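26.7 kDa salivary protein (Phlebotomus duboscqi, PDB 6MT7) binds and sequesters cysteinyl leukotrienes and a stable thromboxane A2 analogue, modulating sand fly blood feeding and inhibiting platelet aggregation induced by low concentrations of collagen. Local coordinates at residues R16-Q21 / V46-L51; W34-P37 / D41-C44. One frame throughout, in Å; residues are numbered along the deposited sequence.

Contact 1. Residues R16-Q21 / V46-L51. With TRT (fragment of triton X-100), chain C.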
ATOM      1  N   ARG A  16      -3.262   2.374   5.981  1.00  7.54           N
ATOM      2  CA  ARG A  16      -2.564   3.166   6.987  1.00  6.46           C
ATOM      3  C   ARG A  16      -1.683   4.228   6.345  1.00  6.13           C
ATOM      4  O   ARG A  16      -1.643   5.375   6.810  1.00  6.16           O
ATOM      5  CB  ARG A  16      -1.742   2.244   7.882  1.00  6.35           C
ATOM      6  CG  ARG A  16      -2.594   1.275   8.718  1.00  6.50           C
ATOM      7  CD  ARG A  16      -3.254   1.985   9.915  1.00 12.74           C
ATOM      8  NE  ARG A  16      -2.256   2.565  10.812  1.00 11.28           N
ATOM      9  CZ  ARG A  16      -2.273   3.830  11.229  1.00 23.26           C
ATOM     10  NH1 ARG A  16      -3.245   4.645  10.836  1.00 29.06           N
ATOM     11  NH2 ARG A  16      -1.321   4.285  12.040  1.00 18.00           N
ATOM     12  N   THR A  17      -0.979   3.873   5.270  1.00  6.04           N
ATOM     13  CA  THR A  17      -0.130   4.852   4.597  1.00  5.99           C
ATOM     14  C   THR A  17      -0.956   6.018   4.073  1.00  6.56           C
ATOM     15  O   THR A  17      -0.578   7.189   4.242  1.00  5.93           O
ATOM     16  CB  THR A  17       0.640   4.164   3.470  1.00  5.95           C
ATOM     17  OG1 THR A  17       1.529   3.203   4.050  1.00  7.18           O
ATOM     18  CG2 THR A  17       1.443   5.164   2.622  1.00  5.95           C
ATOM     19  N   CYS A  18      -2.099   5.719   3.456  1.00  6.23           N
ATOM     20  CA  CYS A  18      -2.945   6.788   2.940  1.00  5.77           C
ATOM     21  C   CYS A  18      -3.554   7.630   4.056  1.00  6.46           C
ATOM     22  O   CYS A  18      -3.747   8.840   3.874  1.00  6.97           O
ATOM     23  CB  CYS A  18      -4.024   6.180   2.047  1.00  5.73           C
ATOM     24  SG  CYS A  18      -3.233   5.535   0.554  1.00  6.17           S
ATOM     25  N   GLN A  19      -3.881   7.015   5.198  1.00  5.94           N
ATOM     26  CA  GLN A  19      -4.362   7.783   6.344  1.00  6.05           C
ATOM     27  C   GLN A  19      -3.286   8.720   6.863  1.00  6.09           C
ATOM     28  O   GLN A  19      -3.579   9.857   7.263  1.00 11.49           O
ATOM     29  CB  GLN A  19      -4.809   6.842   7.452  1.00  6.22           C
ATOM     30  CG  GLN A  19      -6.146   6.193   7.183  1.00  7.46           C
ATOM     31  CD  GLN A  19      -6.375   4.998   8.080  1.00 16.83           C
ATOM     32  OE1 GLN A  19      -5.744   4.863   9.135  1.00 16.15           O
ATOM     33  NE2 GLN A  19      -7.268   4.111   7.659  1.00 16.08           N
ATOM     34  N   ARG A  20      -2.034   8.263   6.875  1.00  7.74           N
ATOM     35  CA  ARG A  20      -0.968   9.154   7.321  1.00 12.92           C
ATOM     36  C   ARG A  20      -0.759  10.300   6.343  1.00 12.07           C
ATOM     37  O   ARG A  20      -0.452  11.423   6.757  1.00 14.77           O
ATOM     38  CB  ARG A  20       0.323   8.364   7.519  1.00 11.53           C
ATOM     39  CG  ARG A  20       0.278   7.482   8.763  1.00 11.77           C
ATOM     40  CD  ARG A  20       1.659   7.168   9.244  1.00 10.68           C
ATOM     41  NE  ARG A  20       1.670   6.235  10.364  1.00 13.42           N
ATOM     42  CZ  ARG A  20       1.665   6.600  11.641  1.00 10.96           C
ATOM     43  NH1 ARG A  20       1.638   7.891  11.958  1.00 11.26           N
ATOM     44  NH2 ARG A  20       1.711   5.674  12.593  1.00 11.04           N
ATOM     45  N   GLN A  21      -0.936  10.050   5.051  1.00  6.77           N
ATOM     46  CA  GLN A  21      -0.765  11.119   4.081  1.00  6.57           C
ATOM     47  C   GLN A  21      -1.897  12.140   4.122  1.00 12.81           C
ATOM     48  O   GLN A  21      -1.744  13.222   3.548  1.00 12.22           O
ATOM     49  CB  GLN A  21      -0.596  10.512   2.684  1.00  7.22           C
ATOM     50  CG  GLN A  21       0.700   9.686   2.639  1.00 10.43           C
ATOM     51  CD  GLN A  21       1.051   9.094   1.287  1.00 12.37           C
ATOM     52  OE1 GLN A  21       0.303   9.221   0.303  1.00 15.16           O
ATOM     53  NE2 GLN A  21       2.204   8.431   1.234  1.00  9.32           N
ATOM     54  N   VAL A  46      -9.357   8.196  -0.994  1.00  5.66           N
ATOM     55  CA  VAL A  46      -9.874   7.044  -1.729  1.00  5.76           C
ATOM     56  C   VAL A  46      -8.987   6.738  -2.935  1.00  6.24           C
ATOM     57  O   VAL A  46      -8.616   5.584  -3.180  1.00  5.78           O
ATOM     58  CB  VAL A  46     -11.342   7.297  -2.131  1.00  6.46           C
ATOM     59  CG1 VAL A  46     -11.785   6.329  -3.244  1.00  5.96           C
ATOM     60  CG2 VAL A  46     -12.257   7.171  -0.884  1.00  5.96           C
ATOM     61  N   LYS A  47      -8.616   7.769  -3.699  1.00  5.83           N
ATOM     62  CA  LYS A  47      -7.684   7.552  -4.802  1.00  6.19           C
ATOM     63  C   LYS A  47      -6.374   6.945  -4.309  1.00  5.65           C
ATOM     64  O   LYS A  47      -5.843   6.010  -4.920  1.00  5.72           O
ATOM     65  CB  LYS A  47      -7.392   8.864  -5.523  1.00  5.62           C
ATOM     66  CG  LYS A  47      -6.418   8.679  -6.659  1.00  5.69           C
ATOM     67  CD  LYS A  47      -6.159   9.977  -7.420  1.00 13.37           C
ATOM     68  CE  LYS A  47      -5.193   9.746  -8.580  1.00 18.71           C
ATOM     69  NZ  LYS A  47      -4.753  11.044  -9.194  1.00 21.95           N
ATOM     70  N   CYS A  48      -5.841   7.477  -3.207  1.00  5.60           N
ATOM     71  CA  CYS A  48      -4.594   6.969  -2.644  1.00  5.61           C
ATOM     72  C   CYS A  48      -4.696   5.484  -2.331  1.00  5.66           C
ATOM     73  O   CYS A  48      -3.765   4.719  -2.616  1.00  5.70           O
ATOM     74  CB  CYS A  48      -4.239   7.757  -1.375  1.00  7.43           C
ATOM     75  SG  CYS A  48      -2.716   7.252  -0.467  1.00  8.20           S
ATOM     76  N   VAL A  49      -5.812   5.058  -1.731  1.00  5.70           N
ATOM     77  CA  VAL A  49      -5.928   3.656  -1.334  1.00  5.77           C
ATOM     78  C   VAL A  49      -6.024   2.757  -2.563  1.00  5.83           C
ATOM     79  O   VAL A  49      -5.363   1.713  -2.629  1.00  6.94           O
ATOM     80  CB  VAL A  49      -7.122   3.445  -0.385  1.00  5.85           C
ATOM     81  CG1 VAL A  49      -7.323   1.958  -0.111  1.00  5.96           C
ATOM     82  CG2 VAL A  49      -6.899   4.187   0.937  1.00  5.84           C
ATOM     83  N   TRP A  50      -6.833   3.142  -3.555  1.00  6.33           N
ATOM     84  CA  TRP A  50      -6.871   2.360  -4.796  1.00  6.92           C
ATOM     85  C   TRP A  50      -5.472   2.213  -5.375  1.00  7.87           C
ATOM     86  O   TRP A  50      -5.064   1.117  -5.782  1.00  6.01           O
ATOM     87  CB  TRP A  50      -7.775   3.018  -5.837  1.00  6.00           C
ATOM     88  CG  TRP A  50      -9.249   2.852  -5.676  1.00  6.10           C
ATOM     89  CD1 TRP A  50     -10.165   3.857  -5.534  1.00  9.15           C
ATOM     90  CD2 TRP A  50     -10.000   1.627  -5.706  1.00  9.39           C
ATOM     91  NE1 TRP A  50     -11.432   3.336  -5.452  1.00  8.44           N
ATOM     92  CE2 TRP A  50     -11.360   1.970  -5.558  1.00  9.00           C
ATOM     93  CE3 TRP A  50      -9.654   0.277  -5.839  1.00 11.96           C
ATOM     94  CZ2 TRP A  50     -12.379   1.009  -5.532  1.00 12.38           C
ATOM     95  CZ3 TRP A  50     -10.669  -0.677  -5.807  1.00  7.87           C
ATOM     96  CH2 TRP A  50     -12.013  -0.301  -5.659  1.00  9.62           C
ATOM     97  N   LEU A  51      -4.713   3.311  -5.396  1.00  5.86           N
ATOM     98  CA  LEU A  51      -3.358   3.285  -5.937  1.00  5.90           C
ATOM     99  C   LEU A  51      -2.451   2.391  -5.099  1.00  5.89           C
ATOM    100  O   LEU A  51      -1.705   1.560  -5.635  1.00  6.48           O
ATOM    101  CB  LEU A  51      -2.798   4.711  -5.994  1.00  7.18           C
ATOM    102  CG  LEU A  51      -1.320   4.900  -6.359  1.00  9.12           C
ATOM    103  CD1 LEU A  51      -1.063   4.495  -7.792  1.00 11.43           C
ATOM    104  CD2 LEU A  51      -0.896   6.363  -6.120  1.00 11.68           C
TER
HETATM  105  C25 TRT C 301      -6.072   2.580  13.619  1.00 34.71           C
HETATM  106  O24 TRT C 301      -6.285   1.747  12.483  1.00 38.21           O
HETATM  107  C23 TRT C 301      -7.362   2.184  11.652  1.00 32.88           C
HETATM  108  C22 TRT C 301      -7.230   1.450  10.324  1.00 36.26           C
HETATM  109  O21 TRT C 301      -8.362   1.647   9.475  1.00 26.62           O
HETATM  110  C20 TRT C 301      -8.179   0.867   8.300  1.00 23.53           C
HETATM  111  C19 TRT C 301      -9.442   0.911   7.460  1.00 12.66           C
HETATM  112  O18 TRT C 301      -9.395   2.052   6.608  1.00 15.22           O
HETATM  113  C17 TRT C 301     -10.629   2.738   6.664  1.00 11.02           C
HETATM  114  C16 TRT C 301     -11.421   2.510   5.393  1.00 13.94           C
HETATM  115  O15 TRT C 301     -10.963   3.373   4.345  1.00 14.09           O
HETATM  116  C12 TRT C 301     -11.249   3.044   3.032  1.00  7.83           C
HETATM  117  C13 TRT C 301     -12.357   2.262   2.727  1.00  7.15           C
HETATM  118  C14 TRT C 301     -12.645   1.927   1.398  1.00  6.58           C
HETATM  119  C11 TRT C 301     -10.425   3.490   2.006  1.00  8.46           C
HETATM  120  C10 TRT C 301     -10.712   3.161   0.685  1.00  7.60           C
HETATM  121  C9  TRT C 301     -11.815   2.379   0.368  1.00  6.38           C
HETATM  122  C6  TRT C 301     -12.084   2.038  -1.069  1.00  9.42           C
HETATM  123  C8  TRT C 301     -13.207   2.963  -1.524  1.00 11.88           C
HETATM  124  C7  TRT C 301     -10.855   2.361  -1.911  1.00  8.70           C
HETATM  125  C5  TRT C 301     -12.570   0.577  -1.204  1.00 11.03           C
HETATM  126  C1  TRT C 301     -11.639  -0.646  -1.038  1.00 17.49           C
HETATM  127  C2  TRT C 301     -10.638  -0.570   0.109  1.00 22.53           C
HETATM  128  C4  TRT C 301     -12.532  -1.853  -0.781  1.00 20.06           C
HETATM  129  C3  TRT C 301     -10.860  -0.985  -2.301  1.00 19.11           C
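C18 and C48 join helix 8-21 to helix 40-52 through a disulfide, SG to SG at 2.1 Å with chi3 at -83°. Beside it the packing is close: V49 holds its CG1 anti to the backbone N (chi1 173°), which leaves CG2 to fill the angle between C18 CB, 3.7 Å away, and the aromatic ring of the Triton fragment, whose C11 lies equally near. The opposite flank of the disulfide is looser and partly exposed, and there Q21 brings only its OE1 to 3.7 Å from C48 SG. Linking the first helix to a cysteine placed four residues after another, C44, is a hallmark of the PBP/GOBP odorant-binding fold, and C44 itself is bonded to C94 of helix 94-106. On the inner flank the two helices form part of the pocket wall. The Q19 amide works at both ends: NE2 donates to ether O21 of the ligand at 3.3 Å in a nearly straight bond (166°), while OE1 accepts a 3.0 Å bond from R16 NH1 and lies in the guanidinium plane, at its edge. Y45 OH, hydrogen-bonded to both Q19 NE2 and the ligand, adds to this polar patch. Further along, W50 turns one ring face to the branched alkyl end, with methyl C7 3.6 Å above the plane, offset toward the rim, and C3 against CZ3.

Contact 2. Residues W34-P37 / D41-C44. With TRT (fragment of triton X-100), chain C.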
ATOM      1  N   TRP A  34     -15.364   3.159   8.415  1.00  7.70           N
ATOM      2  CA  TRP A  34     -15.761   2.721   7.074  1.00  9.17           C
ATOM      3  C   TRP A  34     -16.885   3.593   6.529  1.00  8.44           C
ATOM      4  O   TRP A  34     -17.855   3.106   5.942  1.00  8.28           O
ATOM      5  CB  TRP A  34     -16.135   1.239   7.073  1.00  7.85           C
ATOM      6  CG  TRP A  34     -14.908   0.418   7.332  1.00  7.74           C
ATOM      7  CD1 TRP A  34     -14.360   0.115   8.548  1.00 14.25           C
ATOM      8  CD2 TRP A  34     -14.042  -0.139   6.350  1.00  8.49           C
ATOM      9  NE1 TRP A  34     -13.217  -0.630   8.375  1.00 10.49           N
ATOM     10  CE2 TRP A  34     -12.994  -0.788   7.033  1.00 11.12           C
ATOM     11  CE3 TRP A  34     -14.051  -0.159   4.952  1.00  7.48           C
ATOM     12  CZ2 TRP A  34     -11.974  -1.459   6.366  1.00 11.51           C
ATOM     13  CZ3 TRP A  34     -13.031  -0.820   4.291  1.00 12.08           C
ATOM     14  CH2 TRP A  34     -12.005  -1.456   4.999  1.00 11.73           C
ATOM     15  N   ASN A  35     -16.743   4.896   6.739  1.00  7.51           N
ATOM     16  CA  ASN A  35     -17.631   5.905   6.180  1.00  7.48           C
ATOM     17  C   ASN A  35     -16.770   6.874   5.388  1.00  8.00           C
ATOM     18  O   ASN A  35     -15.760   7.361   5.904  1.00  6.95           O
ATOM     19  CB  ASN A  35     -18.399   6.632   7.293  1.00  7.72           C
ATOM     20  CG  ASN A  35     -19.300   7.723   6.763  1.00 10.92           C
ATOM     21  OD1 ASN A  35     -19.828   7.619   5.656  1.00 12.32           O
ATOM     22  ND2 ASN A  35     -19.485   8.779   7.549  1.00  8.87           N
ATOM     23  N   LEU A  36     -17.164   7.158   4.140  1.00  6.99           N
ATOM     24  CA  LEU A  36     -16.345   7.938   3.214  1.00  6.67           C
ATOM     25  C   LEU A  36     -17.131   9.161   2.763  1.00  6.62           C
ATOM     26  O   LEU A  36     -17.780   9.133   1.706  1.00  6.64           O
ATOM     27  CB  LEU A  36     -15.924   7.101   2.006  1.00  6.59           C
ATOM     28  CG  LEU A  36     -15.072   5.872   2.310  1.00  6.61           C
ATOM     29  CD1 LEU A  36     -14.784   5.124   1.011  1.00  7.54           C
ATOM     30  CD2 LEU A  36     -13.777   6.251   3.008  1.00  8.68           C
ATOM     31  N   PRO A  37     -17.088  10.252   3.525  1.00  6.58           N
ATOM     32  CA  PRO A  37     -17.904  11.424   3.191  1.00  6.55           C
ATOM     33  C   PRO A  37     -17.464  12.098   1.903  1.00  8.82           C
ATOM     34  O   PRO A  37     -16.338  11.947   1.424  1.00  6.22           O
ATOM     35  CB  PRO A  37     -17.693  12.362   4.393  1.00  6.56           C
ATOM     36  CG  PRO A  37     -17.213  11.460   5.511  1.00  6.72           C
ATOM     37  CD  PRO A  37     -16.386  10.418   4.808  1.00  6.61           C
ATOM     38  N   ASP A  41     -10.741  15.884   0.885  1.00  6.83           N
ATOM     39  CA  ASP A  41      -9.706  15.039   1.477  1.00  7.63           C
ATOM     40  C   ASP A  41     -10.087  13.564   1.392  1.00  5.49           C
ATOM     41  O   ASP A  41      -9.223  12.707   1.155  1.00  5.82           O
ATOM     42  CB  ASP A  41      -9.431  15.462   2.920  1.00  7.42           C
ATOM     43  CG  ASP A  41      -8.549  16.703   2.996  1.00 15.18           C
ATOM     44  OD1 ASP A  41      -7.997  17.095   1.946  1.00 22.34           O
ATOM     45  OD2 ASP A  41      -8.408  17.273   4.089  1.00 17.16           O
ATOM     46  N   THR A  42     -11.377  13.251   1.550  1.00  5.86           N
ATOM     47  CA  THR A  42     -11.815  11.863   1.387  1.00  6.27           C
ATOM     48  C   THR A  42     -11.670  11.405  -0.061  1.00  5.62           C
ATOM     49  O   THR A  42     -11.285  10.258  -0.322  1.00  6.36           O
ATOM     50  CB  THR A  42     -13.267  11.693   1.840  1.00  5.84           C
ATOM     51  OG1 THR A  42     -13.404  12.092   3.203  1.00  5.94           O
ATOM     52  CG2 THR A  42     -13.696  10.230   1.734  1.00  5.99           C
ATOM     53  N   HIS A  43     -11.981  12.280  -1.023  1.00  5.55           N
ATOM     54  CA  HIS A  43     -11.752  11.926  -2.422  1.00  5.53           C
ATOM     55  C   HIS A  43     -10.311  11.488  -2.632  1.00  5.48           C
ATOM     56  O   HIS A  43     -10.051  10.457  -3.252  1.00  5.75           O
ATOM     57  CB  HIS A  43     -12.059  13.096  -3.360  1.00  5.46           C
ATOM     58  CG  HIS A  43     -13.449  13.643  -3.236  1.00 12.34           C
ATOM     59  ND1 HIS A  43     -13.804  14.876  -3.742  1.00  9.56           N
ATOM     60  CD2 HIS A  43     -14.568  13.132  -2.669  1.00  8.89           C
ATOM     61  CE1 HIS A  43     -15.081  15.101  -3.492  1.00  9.28           C
ATOM     62  NE2 HIS A  43     -15.568  14.060  -2.838  1.00  5.64           N
ATOM     63  N   CYS A  44      -9.354  12.278  -2.137  1.00  5.46           N
ATOM     64  CA  CYS A  44      -7.964  11.951  -2.416  1.00  9.51           C
ATOM     65  C   CYS A  44      -7.470  10.793  -1.568  1.00  5.69           C
ATOM     66  O   CYS A  44      -6.602  10.033  -2.014  1.00  6.25           O
ATOM     67  CB  CYS A  44      -7.081  13.186  -2.232  1.00 10.99           C
ATOM     68  SG  CYS A  44      -7.337  14.356  -3.611  1.00 12.48           S
TER
HETATM   69  C25 TRT C 301      -6.072   2.580  13.619  1.00 34.71           C
HETATM   70  O24 TRT C 301      -6.285   1.747  12.483  1.00 38.21           O
HETATM   71  C23 TRT C 301      -7.362   2.184  11.652  1.00 32.88           C
HETATM   72  C22 TRT C 301      -7.230   1.450  10.324  1.00 36.26           C
HETATM   73  O21 TRT C 301      -8.362   1.647   9.475  1.00 26.62           O
HETATM   74  C20 TRT C 301      -8.179   0.867   8.300  1.00 23.53           C
HETATM   75  C19 TRT C 301      -9.442   0.911   7.460  1.00 12.66           C
HETATM   76  O18 TRT C 301      -9.395   2.052   6.608  1.00 15.22           O
HETATM   77  C17 TRT C 301     -10.629   2.738   6.664  1.00 11.02           C
HETATM   78  C16 TRT C 301     -11.421   2.510   5.393  1.00 13.94           C
HETATM   79  O15 TRT C 301     -10.963   3.373   4.345  1.00 14.09           O
HETATM   80  C12 TRT C 301     -11.249   3.044   3.032  1.00  7.83           C
HETATM   81  C13 TRT C 301     -12.357   2.262   2.727  1.00  7.15           C
HETATM   82  C14 TRT C 301     -12.645   1.927   1.398  1.00  6.58           C
HETATM   83  C11 TRT C 301     -10.425   3.490   2.006  1.00  8.46           C
HETATM   84  C10 TRT C 301     -10.712   3.161   0.685  1.00  7.60           C
HETATM   85  C9  TRT C 301     -11.815   2.379   0.368  1.00  6.38           C
HETATM   86  C6  TRT C 301     -12.084   2.038  -1.069  1.00  9.42           C
HETATM   87  C8  TRT C 301     -13.207   2.963  -1.524  1.00 11.88           C
HETATM   88  C7  TRT C 301     -10.855   2.361  -1.911  1.00  8.70           C
HETATM   89  C5  TRT C 301     -12.570   0.577  -1.204  1.00 11.03           C
HETATM   90  C1  TRT C 301     -11.639  -0.646  -1.038  1.00 17.49           C
HETATM   91  C2  TRT C 301     -10.638  -0.570   0.109  1.00 22.53           C
HETATM   92  C4  TRT C 301     -12.532  -1.853  -0.781  1.00 20.06           C
HETATM   93  C3  TRT C 301     -10.860  -0.985  -2.301  1.00 19.11           C
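The short connection between helix 28-32 and helix 40-52, part of the wall of the lipid pocket, doubles back so that L36 and P37 close onto T42 in the first turn of the second helix. T42 is the hub. Its methyl CG2 stands anti to the backbone N and fits against the L36-P37 link, 3.7 Å from L36 C and 3.9 Å from L36 CB. The carbonyl of P37 presses on the same residue, its O only 3.1 Å from T42 CB, a tight van der Waals contact of the oxygen with CB and CG2; its approach to OG1 has too poor an angle for a hydrogen bond. The pyrrolidine ring crosses the T42 side chain at about a right angle, with CD nearest to OG1. That hydroxyl is occupied elsewhere, hydrogen-bonded to D39 OD1 and to W31 NE1, so the buried polar group is satisfied inside the apolar packing.

W34, at positive phi, is the C-prime residue of the Schellman motif that ends helix 28-32, and from there the chain carries its side chain and that of L36 to the ligand. One face of the W34 indole lies along the Triton fragment: C16 sits 3.7 Å above the plane, offset toward the rim, while ring carbon C13 comes to 3.5 Å from CZ3. F15 packs edge-to-face with this indole and R113 makes a cation-pi contact with it. W34 probably takes part in binding leukotriene C4, as in related proteins. L36 is extended at its second torsion (178°) and reaches the ligand with CD1, 3.7 Å from methyl C8. The backbone O of L36 is bonded to Y98 OH, and H43, on another side of the helix, bonds N38 OD1 through NE2.

Both contacts use helix 40-52, contact 2 near its start and contact 1 further along, and contact 2 is nested within the chain loop that contact 1 closes. They touch directly, L36 CD1 meeting V46 CG2 at 3.8 Å. Contact 1 lies nearer the middle of the molecule, its centre about 7 Å from that of the chain against about 17 Å for contact 2, yet it is partly buried, whereas the touching residues of contact 2 are largely buried. A covalent bridge between two packed helices defines 16-21/46-51; 34-37/41-44 is a local closure by van der Waals packing. Around the ligand, the first supplies the glutamine bond plus apolar V49 and W50, the second W34 and L36.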